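Similar to yteR (Bacilus subtilis) (Clostridium acetobutylicum, PDB 4WU0) probably hydrolyses unsaturated rhamnogalacturonan oligosaccharides derived from pectin, as a family 105 glycoside hydrolase resembling YteR. Local coordinates at residues 121-133 with 174-186. Sequence-based numbering, arbitrary orientation.
Sequences NIYPHQIWLDGLY and LYHAYDESKTEPW
Ile127 and Tyr178 form the hydrogen-bonded pair at the middle of a two-stranded antiparallel ribbon, 126-128 against 177-179, which leads directly into helix 129-146 of the (alpha/alpha)6 barrel characteristic of this glycoside hydrolase family. The two reciprocal amide-carbonyl bonds, Ile127 N to Tyr178 O and Tyr178 N to Ile127 O, both 2.9 Å, establish the antiparallel pairing. Leu129 N extends the ladder to His176 O, while Glu180 N closes its other end on His125 O.

Gln126 lies on the face shared with Trp128, Ala177 and Asp179. Its CB packs by Tyr178 O, and its CG, set beside the backbone N (chi1 -64°), comes 4.1 Å from Asp179 CG. The extended chain then carries CD to the ring edge of Trp186, where CZ2 is 3.8 Å away. At the tip, OE1 receives Trp128 NE1 at 3.0 Å on a lone pair in the carbonyl plane, plus a proton from a water also bound to Trp186 NE1. Gln126 NE2 donates to Glu184 OE2 at 2.9 Å, bent to 133° at the hydrogen, and to a second water that bridges to Pro124 O and Asp179 OD2. Bonds on both polar atoms thus fix the amide's rotation.

Asp179 in turn shapes the following loop: OD1 takes Ser181 N in an Asx turn and also Ser181 OG, and OD2 takes the amides of Thr183 and Glu184. Farther along this face, Ala177 CB sits over the Trp128 five-membered ring, 4.0 Å from its centroid and 25° off the normal.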
loop_
_atom_site.group_PDB
_atom_site.type_symbol
_atom_site.label_atom_id
_atom_site.label_comp_id
_atom_site.label_asym_id
_atom_site.label_seq_id
_atom_site.Cartn_x
_atom_site.Cartn_y
_atom_site.Cartn_z
ATOM N N ASN A 121 16.619 -4.364 -7.422
ATOM C CA ASN A 121 17.787 -4.949 -8.086
ATOM C C ASN A 121 18.332 -6.158 -7.310
ATOM O O ASN A 121 18.808 -7.131 -7.927
ATOM C CB ASN A 121 18.892 -3.893 -8.267
ATOM C CG ASN A 121 19.477 -3.866 -9.671
ATOM O OD1 ASN A 121 18.932 -4.437 -10.621
ATOM N ND2 ASN A 121 20.594 -3.171 -9.811
ATOM N N ILE A 122 18.240 -6.125 -5.975
ATOM C CA ILE A 122 18.757 -7.232 -5.158
ATOM C C ILE A 122 17.811 -8.430 -5.129
ATOM O O ILE A 122 18.154 -9.483 -4.569
ATOM C CB ILE A 122 19.061 -6.830 -3.686
ATOM C CG1 ILE A 122 17.806 -6.290 -3.008
ATOM C CG2 ILE A 122 20.237 -5.854 -3.617
ATOM C CD1 ILE A 122 17.974 -6.130 -1.515
ATOM N N TYR A 123 16.644 -8.271 -5.752
ATOM C CA TYR A 123 15.656 -9.346 -5.873
ATOM C C TYR A 123 15.345 -9.642 -7.339
ATOM O O TYR A 123 14.219 -9.471 -7.825
ATOM C CB TYR A 123 14.381 -8.988 -5.109
ATOM C CG TYR A 123 14.586 -8.808 -3.620
ATOM C CD1 TYR A 123 15.257 -9.771 -2.870
ATOM C CD2 TYR A 123 14.135 -7.677 -2.976
ATOM C CE1 TYR A 123 15.461 -9.607 -1.502
ATOM C CE2 TYR A 123 14.342 -7.495 -1.602
ATOM C CZ TYR A 123 15.001 -8.465 -0.881
ATOM O OH TYR A 123 15.195 -8.280 0.471
ATOM N N PRO A 124 16.356 -10.093 -8.063
ATOM C CA PRO A 124 16.167 -10.250 -9.508
ATOM C C PRO A 124 15.095 -11.265 -9.827
ATOM O O PRO A 124 15.020 -12.288 -9.158
ATOM C CB PRO A 124 17.525 -10.757 -9.983
ATOM C CG PRO A 124 18.123 -11.400 -8.795
ATOM C CD PRO A 124 17.672 -10.579 -7.622
ATOM N N HIS A 125 14.284 -10.959 -10.838
ATOM C CA HIS A 125 13.255 -11.854 -11.368
ATOM C C HIS A 125 12.052 -11.988 -10.453
ATOM O O HIS A 125 11.211 -12.842 -10.697
ATOM C CB HIS A 125 13.817 -13.253 -11.672
ATOM C CG HIS A 125 15.175 -13.235 -12.296
ATOM N ND1 HIS A 125 15.422 -12.667 -13.525
ATOM C CD2 HIS A 125 16.365 -13.685 -11.843
ATOM C CE1 HIS A 125 16.708 -12.780 -13.812
ATOM N NE2 HIS A 125 17.300 -13.401 -12.810
ATOM N N GLN A 126 11.959 -11.137 -9.430
ATOM C CA GLN A 126 10.918 -11.282 -8.408
ATOM C C GLN A 126 9.835 -10.220 -8.509
ATOM O O GLN A 126 10.122 -9.038 -8.673
ATOM C CB GLN A 126 11.528 -11.246 -7.008
ATOM C CG GLN A 126 12.461 -12.404 -6.754
ATOM C CD GLN A 126 13.177 -12.328 -5.434
ATOM O OE1 GLN A 126 12.625 -11.861 -4.422
ATOM N NE2 GLN A 126 14.432 -12.778 -5.427
ATOM N N ILE A 127 8.585 -10.659 -8.395
ATOM C CA ILE A 127 7.453 -9.761 -8.274
ATOM C C ILE A 127 6.890 -9.956 -6.874
ATOM O O ILE A 127 6.476 -11.056 -6.531
ATOM C CB ILE A 127 6.339 -10.075 -9.279
ATOM C CG1 ILE A 127 6.874 -9.970 -10.714
ATOM C CG2 ILE A 127 5.155 -9.117 -9.062
ATOM C CD1 ILE A 127 5.924 -10.511 -11.770
ATOM N N TRP A 128 6.880 -8.906 -6.061
ATOM C CA TRP A 128 6.185 -8.936 -4.769
ATOM C C TRP A 128 4.963 -8.030 -4.850
ATOM O O TRP A 128 5.012 -6.962 -5.490
ATOM C CB TRP A 128 7.049 -8.416 -3.622
ATOM C CG TRP A 128 8.405 -9.037 -3.387
ATOM C CD1 TRP A 128 9.153 -9.810 -4.239
ATOM C CD2 TRP A 128 9.188 -8.877 -2.200
ATOM N NE1 TRP A 128 10.351 -10.144 -3.634
ATOM C CE2 TRP A 128 10.395 -9.578 -2.387
ATOM C CE3 TRP A 128 8.982 -8.202 -0.994
ATOM C CZ2 TRP A 128 11.389 -9.627 -1.412
ATOM C CZ3 TRP A 128 9.960 -8.255 -0.034
ATOM C CH2 TRP A 128 11.153 -8.956 -0.241
ATOM N N LEU A 129 3.865 -8.447 -4.226
ATOM C CA LEU A 129 2.629 -7.662 -4.309
ATOM C C LEU A 129 2.866 -6.224 -3.853
ATOM O O LEU A 129 2.287 -5.288 -4.436
ATOM C CB LEU A 129 1.512 -8.283 -3.460
ATOM C CG LEU A 129 0.911 -9.609 -3.931
ATOM C CD1 LEU A 129 -0.191 -10.062 -3.031
ATOM C CD2 LEU A 129 0.418 -9.475 -5.369
ATOM N N ASP A 130 3.669 -6.044 -2.798
ATOM C CA ASP A 130 3.963 -4.716 -2.274
ATOM C C ASP A 130 4.325 -3.745 -3.396
ATOM O O ASP A 130 3.925 -2.586 -3.362
ATOM C CB ASP A 130 5.154 -4.705 -1.275
ATOM C CG ASP A 130 5.113 -5.801 -0.229
ATOM O OD1 ASP A 130 4.791 -6.943 -0.549
ATOM O OD2 ASP A 130 5.450 -5.509 0.945
ATOM N N GLY A 131 5.129 -4.198 -4.364
ATOM C CA GLY A 131 5.649 -3.342 -5.410
ATOM C C GLY A 131 4.625 -2.739 -6.340
ATOM O O GLY A 131 4.861 -1.694 -6.935
ATOM N N LEU A 132 3.492 -3.419 -6.515
ATOM C CA LEU A 132 2.439 -2.886 -7.354
ATOM C C LEU A 132 1.900 -1.587 -6.798
ATOM O O LEU A 132 1.476 -0.723 -7.553
ATOM C CB LEU A 132 1.307 -3.904 -7.523
ATOM C CG LEU A 132 1.544 -4.945 -8.620
ATOM C CD1 LEU A 132 1.527 -4.288 -9.989
ATOM C CD2 LEU A 132 2.839 -5.720 -8.399
ATOM N N TYR A 133 1.915 -1.441 -5.478
ATOM C CA TYR A 133 1.456 -0.210 -4.843
ATOM C C TYR A 133 2.539 0.855 -4.927
ATOM O O TYR A 133 2.240 2.017 -5.206
ATOM C CB TYR A 133 1.122 -0.447 -3.370
ATOM C CG TYR A 133 0.554 0.774 -2.691
ATOM C CD1 TYR A 133 -0.737 1.188 -2.951
ATOM C CD2 TYR A 133 1.312 1.524 -1.811
ATOM C CE1 TYR A 133 -1.245 2.289 -2.333
ATOM C CE2 TYR A 133 0.804 2.630 -1.185
ATOM C CZ TYR A 133 -0.477 3.009 -1.436
ATOM O OH TYR A 133 -1.008 4.116 -0.791
ATOM N N LEU A 174 -3.900 -13.996 -3.438
ATOM C CA LEU A 174 -2.607 -13.919 -4.111
ATOM C C LEU A 174 -1.484 -14.036 -3.093
ATOM O O LEU A 174 -1.517 -13.428 -2.019
ATOM C CB LEU A 174 -2.443 -12.596 -4.885
ATOM C CG LEU A 174 -3.180 -12.442 -6.214
ATOM C CD1 LEU A 174 -4.671 -12.367 -6.013
ATOM C CD2 LEU A 174 -2.690 -11.211 -6.976
ATOM N N TYR A 175 -0.501 -14.853 -3.428
ATOM C CA TYR A 175 0.664 -15.032 -2.585
ATOM C C TYR A 175 1.499 -13.762 -2.548
ATOM O O TYR A 175 1.466 -12.948 -3.462
ATOM C CB TYR A 175 1.516 -16.190 -3.095
ATOM C CG TYR A 175 0.829 -17.518 -3.045
ATOM C CD1 TYR A 175 0.860 -18.291 -1.901
ATOM C CD2 TYR A 175 0.141 -18.003 -4.145
ATOM C CE1 TYR A 175 0.217 -19.522 -1.855
ATOM C CE2 TYR A 175 -0.506 -19.219 -4.095
ATOM C CZ TYR A 175 -0.461 -19.964 -2.949
ATOM O OH TYR A 175 -1.092 -21.183 -2.904
ATOM N N HIS A 176 2.286 -13.625 -1.490
ATOM C CA HIS A 176 3.098 -12.439 -1.247
ATOM C C HIS A 176 4.075 -12.155 -2.413
ATOM O O HIS A 176 4.179 -11.026 -2.884
ATOM C CB HIS A 176 3.857 -12.667 0.054
ATOM C CG HIS A 176 4.671 -11.504 0.534
ATOM N ND1 HIS A 176 5.373 -11.553 1.720
ATOM C CD2 HIS A 176 4.913 -10.283 0.006
ATOM C CE1 HIS A 176 6.016 -10.415 1.895
ATOM N NE2 HIS A 176 5.738 -9.620 0.883
ATOM N N ALA A 177 4.753 -13.191 -2.897
ATOM C CA ALA A 177 5.795 -13.005 -3.899
ATOM C C ALA A 177 5.952 -14.192 -4.834
ATOM O O ALA A 177 5.509 -15.319 -4.543
ATOM C CB ALA A 177 7.131 -12.726 -3.215
ATOM N N TYR A 178 6.649 -13.910 -5.934
ATOM C CA TYR A 178 6.854 -14.814 -7.058
ATOM C C TYR A 178 8.285 -14.619 -7.549
ATOM O O TYR A 178 8.714 -13.483 -7.731
ATOM C CB TYR A 178 5.868 -14.441 -8.171
ATOM C CG TYR A 178 6.102 -15.064 -9.518
ATOM C CD1 TYR A 178 6.025 -16.435 -9.703
ATOM C CD2 TYR A 178 6.372 -14.269 -10.625
ATOM C CE1 TYR A 178 6.230 -17.003 -10.956
ATOM C CE2 TYR A 178 6.567 -14.828 -11.880
ATOM C CZ TYR A 178 6.489 -16.191 -12.037
ATOM O OH TYR A 178 6.684 -16.737 -13.294
ATOM N N ASP A 179 9.018 -15.715 -7.747
ATOM C CA ASP A 179 10.342 -15.682 -8.353
ATOM C C ASP A 179 10.265 -16.385 -9.707
ATOM O O ASP A 179 10.194 -17.606 -9.784
ATOM C CB ASP A 179 11.369 -16.402 -7.483
ATOM C CG ASP A 179 12.772 -16.310 -8.042
ATOM O OD1 ASP A 179 12.955 -15.747 -9.136
ATOM O OD2 ASP A 179 13.700 -16.816 -7.396
ATOM N N GLU A 180 10.284 -15.603 -10.770
ATOM C CA GLU A 180 10.175 -16.133 -12.127
ATOM C C GLU A 180 11.280 -17.144 -12.428
ATOM O O GLU A 180 11.094 -18.068 -13.223
ATOM C CB GLU A 180 10.255 -14.948 -13.087
ATOM C CG GLU A 180 10.349 -15.255 -14.522
ATOM C CD GLU A 180 10.136 -14.005 -15.323
ATOM O OE1 GLU A 180 11.135 -13.313 -15.651
ATOM O OE2 GLU A 180 8.954 -13.705 -15.571
ATOM N N SER A 181 12.424 -16.979 -11.768
ATOM C CA SER A 181 13.576 -17.830 -12.017
ATOM C C SER A 181 13.488 -19.085 -11.166
ATOM O O SER A 181 14.204 -20.048 -11.408
ATOM C CB SER A 181 14.871 -17.072 -11.731
ATOM O OG SER A 181 15.130 -16.972 -10.347
ATOM N N LYS A 182 12.603 -19.046 -10.174
ATOM C CA LYS A 182 12.374 -20.152 -9.248
ATOM C C LYS A 182 13.664 -20.604 -8.550
ATOM O O LYS A 182 13.828 -21.783 -8.232
ATOM C CB LYS A 182 11.701 -21.334 -9.960
ATOM C CG LYS A 182 10.357 -20.994 -10.637
ATOM C CD LYS A 182 9.659 -22.243 -11.162
ATOM C CE LYS A 182 8.647 -21.917 -12.263
ATOM N NZ LYS A 182 8.217 -23.152 -13.015
ATOM N N THR A 183 14.563 -19.660 -8.297
ATOM C CA THR A 183 15.839 -19.979 -7.661
ATOM C C THR A 183 15.860 -19.707 -6.149
ATOM O O THR A 183 16.581 -20.378 -5.429
ATOM C CB THR A 183 17.000 -19.231 -8.328
ATOM O OG1 THR A 183 16.777 -17.831 -8.246
ATOM C CG2 THR A 183 17.122 -19.630 -9.793
ATOM N N GLU A 184 15.089 -18.740 -5.665
ATOM C CA GLU A 184 15.028 -18.477 -4.227
ATOM C C GLU A 184 14.513 -19.703 -3.459
ATOM O O GLU A 184 13.577 -20.378 -3.904
ATOM C CB GLU A 184 14.109 -17.292 -3.916
ATOM C CG GLU A 184 14.669 -15.924 -4.298
ATOM C CD GLU A 184 15.641 -15.321 -3.270
ATOM O OE1 GLU A 184 15.867 -15.920 -2.189
ATOM O OE2 GLU A 184 16.184 -14.227 -3.553
ATOM N N PRO A 185 15.122 -19.993 -2.300
ATOM C CA PRO A 185 14.696 -21.149 -1.506
ATOM C C PRO A 185 13.262 -21.057 -0.992
ATOM O O PRO A 185 12.673 -22.096 -0.673
ATOM C CB PRO A 185 15.679 -21.156 -0.321
ATOM C CG PRO A 185 16.830 -20.367 -0.752
ATOM C CD PRO A 185 16.327 -19.354 -1.740
ATOM N N TRP A 186 12.715 -19.851 -0.898
ATOM C CA TRP A 186 11.333 -19.675 -0.486
ATOM C C TRP A 186 10.334 -19.951 -1.603
ATOM O O TRP A 186 9.133 -20.028 -1.347
ATOM C CB TRP A 186 11.092 -18.269 0.070
ATOM C CG TRP A 186 11.464 -17.126 -0.836
ATOM C CD1 TRP A 186 12.590 -16.365 -0.748
ATOM C CD2 TRP A 186 10.707 -16.591 -1.953
ATOM N NE1 TRP A 186 12.578 -15.390 -1.717
ATOM C CE2 TRP A 186 11.442 -15.512 -2.472
ATOM C CE3 TRP A 186 9.485 -16.923 -2.554
ATOM C CZ2 TRP A 186 11.004 -14.765 -3.567
ATOM C CZ3 TRP A 186 9.048 -16.179 -3.630
ATOM C CH2 TRP A 186 9.803 -15.114 -4.130
HETATM O O HOH W 1 15.587 -14.454 -7.677
HETATM O O HOH W 2 13.530 -11.502 -15.014
HETATM O O HOH W 3 13.743 -12.670 -1.993
HETATM O O HOH W 4 7.233 -7.364 1.759
#